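Endoglucanase (Clostridium thermocellum, PDB 2YIK) probably hydrolyses internal beta-1,4 linkages of cellulose, as a family 9 glycoside hydrolase of the cellulosome. Local coordinates at residues E140-D143 with Q144-T148; A503-V506 with G507-G511. All coordinates share one frame; numbering follows the deposited sequence.

How the contacts relate
Contact 1 spans the junction of helix 124-140 with the short helix 142-147; contact 2 lies within helix 499-516. Both are local, yet the helices that carry them pack together in the family 9 catalytic domain, through Phe141 and Phe145 on helix 499-516. Contact 1 comes first along the chain, and contact 2 follows more than 350 residues later. Their centres nevertheless lie about 11 Å apart, and they touch directly: CD2 of Phe141 is 3.4 Å from O of Gly507, and CE1 of Phe145 is 3.6 Å from CB of Ala510. Early and late portions of the sequence thus meet, contact 2 being the more deeply buried.

Contact 1: E140-D143 with Q144-T148; sequences EFKD and QFRAT
A helix start, the first turn of helix 142-147 just after helix 124-140, brings Phe141 against Gln144 and Phe145. Phe141 occupies the N-cap position, and its carbonyl O receives two weak bonds, from Gln144 N and Phe145 N. The same oxygen also lies 3.2 Å from CD1 of Phe145, at the edge of that ring and near its plane. Beyond it the regular pattern sets in, with Arg146 N bound to Lys142 O at 3.0 Å and Ala147 N to Asp143 O at 2.8 Å.

Gln144 bends at its second torsion (chi2 64°), which folds its amide back over the start of the helix and brings OE1 to 3.5 Å from Phe141 CB, the amide and ring planes being 67° apart. OE1 is bonded by Arg514 of helix 499-516, while NE2 donates to a water that in turn donates to Asp143 OD2, so both ends of the amide are engaged. On another flank Lys142 and Arg146 run side by side in the same direction. CD of Lys142 rests 3.4 Å above one face of the Arg146 guanidinium, toward its rim, a methylene packed on a flat group, with Lys142 NZ 5.8 Å from Arg146 NH2; Lys142 also makes a cation-pi contact with Tyr138. At the far end Thr148 OG1 donates to Gln144 O at 2.7 Å, an oxygen that Thr148 N also uses. Phe141 packs on Leu401 and Leu404 of helix 392-408, and Phe145 on Leu44: an N-capped short helix following directly on helix 124-140, in the (alpha/alpha)6 barrel fold of family 9.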
ATOM      1  N   GLU A 140      -1.667  12.423   6.056  1.00 24.78           N
ATOM      2  CA  GLU A 140      -0.643  13.233   6.710  1.00 25.19           C
ATOM      3  C   GLU A 140      -0.308  14.522   5.978  1.00 24.95           C
ATOM      4  O   GLU A 140      -0.203  15.579   6.599  1.00 27.39           O
ATOM      5  CB  GLU A 140       0.665  12.445   6.866  1.00 25.47           C
ATOM      6  CG  GLU A 140       0.591  11.228   7.755  1.00 24.79           C
ATOM      7  CD  GLU A 140       0.627  11.559   9.237  1.00 25.94           C
ATOM      8  OE1 GLU A 140       0.695  12.747   9.602  1.00 25.28           O
ATOM      9  OE2 GLU A 140       0.590  10.619  10.047  1.00 25.52           O
ATOM     10  N   PHE A 141      -0.140  14.437   4.663  1.00 24.66           N
ATOM     11  CA  PHE A 141       0.253  15.602   3.882  1.00 25.89           C
ATOM     12  C   PHE A 141      -0.771  16.133   2.872  1.00 26.90           C
ATOM     13  O   PHE A 141      -0.396  16.592   1.789  1.00 25.47           O
ATOM     14  CB  PHE A 141       1.587  15.290   3.180  1.00 25.29           C
ATOM     15  CG  PHE A 141       2.644  14.715   4.107  1.00 25.35           C
ATOM     16  CD1 PHE A 141       3.089  15.436   5.214  1.00 25.40           C
ATOM     17  CD2 PHE A 141       3.166  13.440   3.888  1.00 25.41           C
ATOM     18  CE1 PHE A 141       4.040  14.893   6.093  1.00 26.09           C
ATOM     19  CE2 PHE A 141       4.115  12.887   4.761  1.00 23.85           C
ATOM     20  CZ  PHE A 141       4.551  13.617   5.865  1.00 24.70           C
ATOM     21  N   LYS A 142      -2.052  16.102   3.235  1.00 28.75           N
ATOM     22  CA  LYS A 142      -3.109  16.586   2.342  1.00 30.05           C
ATOM     23  C   LYS A 142      -2.834  18.020   1.857  1.00 29.34           C
ATOM     24  O   LYS A 142      -3.100  18.348   0.704  1.00 29.85           O
ATOM     25  CB  LYS A 142      -4.483  16.527   3.041  1.00 32.68           C
ATOM     26  CG  LYS A 142      -5.678  16.453   2.059  1.00 35.85           C
ATOM     27  CD  LYS A 142      -7.065  16.628   2.715  1.00 38.63           C
ATOM     28  CE  LYS A 142      -7.504  15.471   3.645  1.00 42.67           C
ATOM     29  NZ  LYS A 142      -6.757  14.159   3.516  1.00 43.70           N
ATOM     30  N   ASP A 143      -2.301  18.871   2.732  1.00 29.67           N
ATOM     31  CA  ASP A 143      -2.009  20.257   2.357  1.00 31.02           C
ATOM     32  C   ASP A 143      -1.129  20.349   1.120  1.00 30.32           C
ATOM     33  O   ASP A 143      -1.363  21.180   0.248  1.00 30.03           O
ATOM     34  CB  ASP A 143      -1.314  21.003   3.496  1.00 32.48           C
ATOM     35  CG  ASP A 143      -2.233  21.273   4.657  1.00 35.85           C
ATOM     36  OD1 ASP A 143      -3.459  21.322   4.438  1.00 37.52           O
ATOM     37  OD2 ASP A 143      -1.731  21.450   5.786  1.00 37.75           O
ATOM     38  N   GLN A 144      -0.115  19.491   1.057  1.00 30.07           N
ATOM     39  CA  GLN A 144       0.811  19.474  -0.065  1.00 30.40           C
ATOM     40  C   GLN A 144       0.196  18.937  -1.347  1.00 29.79           C
ATOM     41  O   GLN A 144       0.528  19.410  -2.431  1.00 30.51           O
ATOM     42  CB  GLN A 144       2.067  18.678   0.292  1.00 31.59           C
ATOM     43  CG  GLN A 144       3.021  19.408   1.235  1.00 31.35           C
ATOM     44  CD  GLN A 144       2.418  19.690   2.608  1.00 33.81           C
ATOM     45  OE1 GLN A 144       1.987  18.777   3.312  1.00 32.70           O
ATOM     46  NE2 GLN A 144       2.398  20.965   2.998  1.00 34.61           N
ATOM     47  N   PHE A 145      -0.684  17.946  -1.239  1.00 29.95           N
ATOM     48  CA  PHE A 145      -1.349  17.413  -2.426  1.00 30.31           C
ATOM     49  C   PHE A 145      -2.214  18.545  -3.002  1.00 31.26           C
ATOM     50  O   PHE A 145      -2.277  18.752  -4.215  1.00 30.90           O
ATOM     51  CB  PHE A 145      -2.253  16.228  -2.060  1.00 28.86           C
ATOM     52  CG  PHE A 145      -1.521  14.924  -1.860  1.00 26.40           C
ATOM     53  CD1 PHE A 145      -0.920  14.633  -0.643  1.00 25.39           C
ATOM     54  CD2 PHE A 145      -1.470  13.971  -2.876  1.00 24.96           C
ATOM     55  CE1 PHE A 145      -0.276  13.408  -0.436  1.00 24.68           C
ATOM     56  CE2 PHE A 145      -0.827  12.741  -2.674  1.00 25.72           C
ATOM     57  CZ  PHE A 145      -0.234  12.464  -1.452  1.00 22.78           C
ATOM     58  N   ARG A 146      -2.874  19.278  -2.113  1.00 33.21           N
ATOM     59  CA  ARG A 146      -3.730  20.380  -2.533  1.00 36.16           C
ATOM     60  C   ARG A 146      -2.922  21.511  -3.133  1.00 36.43           C
ATOM     61  O   ARG A 146      -3.229  21.986  -4.226  1.00 36.63           O
ATOM     62  CB  ARG A 146      -4.548  20.898  -1.349  1.00 38.41           C
ATOM     63  CG  ARG A 146      -5.719  19.998  -1.034  1.00 44.27           C
ATOM     64  CD  ARG A 146      -6.548  20.479   0.139  1.00 48.20           C
ATOM     65  NE  ARG A 146      -7.659  19.550   0.351  1.00 53.67           N
ATOM     66  CZ  ARG A 146      -8.584  19.667   1.306  1.00 56.00           C
ATOM     67  NH1 ARG A 146      -8.540  20.689   2.160  1.00 56.23           N
ATOM     68  NH2 ARG A 146      -9.553  18.756   1.403  1.00 55.92           N
ATOM     69  N   ALA A 147      -1.880  21.931  -2.424  1.00 35.81           N
ATOM     70  CA  ALA A 147      -1.031  23.018  -2.896  1.00 34.90           C
ATOM     71  C   ALA A 147      -0.467  22.722  -4.280  1.00 35.00           C
ATOM     72  O   ALA A 147      -0.215  23.647  -5.064  1.00 36.85           O
ATOM     73  CB  ALA A 147       0.110  23.262  -1.901  1.00 34.25           C
ATOM     74  N   THR A 148      -0.275  21.445  -4.600  1.00 32.62           N
ATOM     75  CA  THR A 148       0.276  21.088  -5.904  1.00 31.30           C
ATOM     76  C   THR A 148      -0.764  20.637  -6.917  1.00 31.37           C
ATOM     77  O   THR A 148      -0.416  20.210  -8.018  1.00 29.98           O
ATOM     78  CB  THR A 148       1.329  19.970  -5.785  1.00 32.37           C
ATOM     79  OG1 THR A 148       0.762  18.856  -5.087  1.00 31.85           O
ATOM     80  CG2 THR A 148       2.565  20.468  -5.044  1.00 31.61           C
TER
HETATM   81  O   HOH W   1       1.037  22.194   5.468  1.00 41.23           O

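Contact 2: A503-V506 with G507-G511; sequences AAFV and GACAG
Gly507, the first residue of 507-511, meets the preceding turn through its backbone. A water bridges the helix here: it donates to Ala503 O at 2.8 Å and accepts a weak bond from Gly507 N. The direct separation of Ala503 O and Gly507 N is 4.0 Å, and the water, lying to the side of that line, links the two. Val506, the residue before, packs on Leu44 and Ser47 of helix 40-47.

At Ala508 the direct pattern takes over, its N reaching Ala504 O at 2.9 Å. The methyl of Ala508 sits close to that same oxygen and turns to Gln400 of helix 392-408. Ala504 and Ala508 both face that helix, Ala504 at Ala398 and Leu401, where neighbouring helices of the (alpha/alpha)6 barrel of family 9 enzymes meet.

Cys509 N then bonds Phe505 O, and its side chain makes the one marked contact between side chains. SG approaches the ring of Phe505 obliquely, 4.0 Å from the centroid and 36° off the normal, with CE1 the nearest ring atom at 3.4 Å. Phe505 CG stands opposite its own backbone N (chi1 170°), while SG lies beside the N of Cys509 (chi1 -70°); these two settings bring ring and sulfur together one turn apart. Ala510 N follows with a bond to Val506 O, and Gly511 N closes on Gly507 O at 2.8 Å.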
ATOM      1  N   ALA A 503       3.895   2.964  -3.088  1.00 22.77           N
ATOM      2  CA  ALA A 503       3.062   3.391  -1.966  1.00 22.01           C
ATOM      3  C   ALA A 503       3.621   4.460  -1.019  1.00 22.57           C
ATOM      4  O   ALA A 503       3.046   5.547  -0.903  1.00 22.18           O
ATOM      5  CB  ALA A 503       2.619   2.167  -1.175  1.00 23.15           C
ATOM      6  N   ALA A 504       4.722   4.164  -0.334  1.00 20.02           N
ATOM      7  CA  ALA A 504       5.290   5.145   0.589  1.00 20.76           C
ATOM      8  C   ALA A 504       5.977   6.268  -0.183  1.00 19.73           C
ATOM      9  O   ALA A 504       6.093   7.392   0.303  1.00 20.81           O
ATOM     10  CB  ALA A 504       6.283   4.478   1.552  1.00 18.69           C
ATOM     11  N   PHE A 505       6.424   5.948  -1.392  1.00 21.97           N
ATOM     12  CA  PHE A 505       7.100   6.909  -2.260  1.00 23.02           C
ATOM     13  C   PHE A 505       6.212   8.131  -2.520  1.00 24.11           C
ATOM     14  O   PHE A 505       6.697   9.264  -2.532  1.00 24.54           O
ATOM     15  CB  PHE A 505       7.500   6.201  -3.568  1.00 23.61           C
ATOM     16  CG  PHE A 505       7.992   7.125  -4.656  1.00 25.97           C
ATOM     17  CD1 PHE A 505       8.974   8.085  -4.408  1.00 25.89           C
ATOM     18  CD2 PHE A 505       7.499   6.994  -5.952  1.00 24.67           C
ATOM     19  CE1 PHE A 505       9.443   8.914  -5.432  1.00 26.65           C
ATOM     20  CE2 PHE A 505       7.960   7.816  -6.987  1.00 27.62           C
ATOM     21  CZ  PHE A 505       8.939   8.775  -6.731  1.00 26.79           C
ATOM     22  N   VAL A 506       4.916   7.909  -2.702  1.00 22.74           N
ATOM     23  CA  VAL A 506       4.003   9.019  -2.947  1.00 23.09           C
ATOM     24  C   VAL A 506       4.030   9.973  -1.758  1.00 24.17           C
ATOM     25  O   VAL A 506       4.242  11.176  -1.917  1.00 24.73           O
ATOM     26  CB  VAL A 506       2.556   8.526  -3.169  1.00 24.06           C
ATOM     27  CG1 VAL A 506       1.598   9.723  -3.288  1.00 22.58           C
ATOM     28  CG2 VAL A 506       2.499   7.664  -4.420  1.00 23.54           C
ATOM     29  N   GLY A 507       3.831   9.419  -0.566  1.00 24.37           N
ATOM     30  CA  GLY A 507       3.825  10.220   0.643  1.00 24.15           C
ATOM     31  C   GLY A 507       5.132  10.939   0.929  1.00 24.27           C
ATOM     32  O   GLY A 507       5.124  12.069   1.432  1.00 22.41           O
ATOM     33  N   ALA A 508       6.252  10.285   0.621  1.00 23.38           N
ATOM     34  CA  ALA A 508       7.568  10.875   0.852  1.00 24.00           C
ATOM     35  C   ALA A 508       7.742  12.135   0.001  1.00 23.14           C
ATOM     36  O   ALA A 508       8.285  13.133   0.465  1.00 24.23           O
ATOM     37  CB  ALA A 508       8.666   9.862   0.532  1.00 21.70           C
ATOM     38  N   CYS A 509       7.289  12.074  -1.248  1.00 23.62           N
ATOM     39  CA  CYS A 509       7.376  13.223  -2.144  1.00 24.20           C
ATOM     40  C   CYS A 509       6.594  14.388  -1.558  1.00 24.86           C
ATOM     41  O   CYS A 509       7.093  15.514  -1.521  1.00 24.84           O
ATOM     42  CB  CYS A 509       6.808  12.877  -3.519  1.00 25.52           C
ATOM     43  SG  CYS A 509       7.811  11.710  -4.482  1.00 25.93           S
ATOM     44  N   ALA A 510       5.373  14.109  -1.099  1.00 25.11           N
ATOM     45  CA  ALA A 510       4.524  15.136  -0.502  1.00 25.85           C
ATOM     46  C   ALA A 510       5.183  15.706   0.744  1.00 26.15           C
ATOM     47  O   ALA A 510       5.183  16.920   0.955  1.00 26.73           O
ATOM     48  CB  ALA A 510       3.155  14.557  -0.142  1.00 23.50           C
ATOM     49  N   GLY A 511       5.731  14.817   1.570  1.00 25.34           N
ATOM     50  CA  GLY A 511       6.384  15.238   2.796  1.00 24.46           C
ATOM     51  C   GLY A 511       7.603  16.108   2.539  1.00 24.91           C
ATOM     52  O   GLY A 511       7.856  17.063   3.276  1.00 24.93           O
TER
HETATM   53  O   HOH W   2       2.311   7.355   1.165  1.00 22.61           O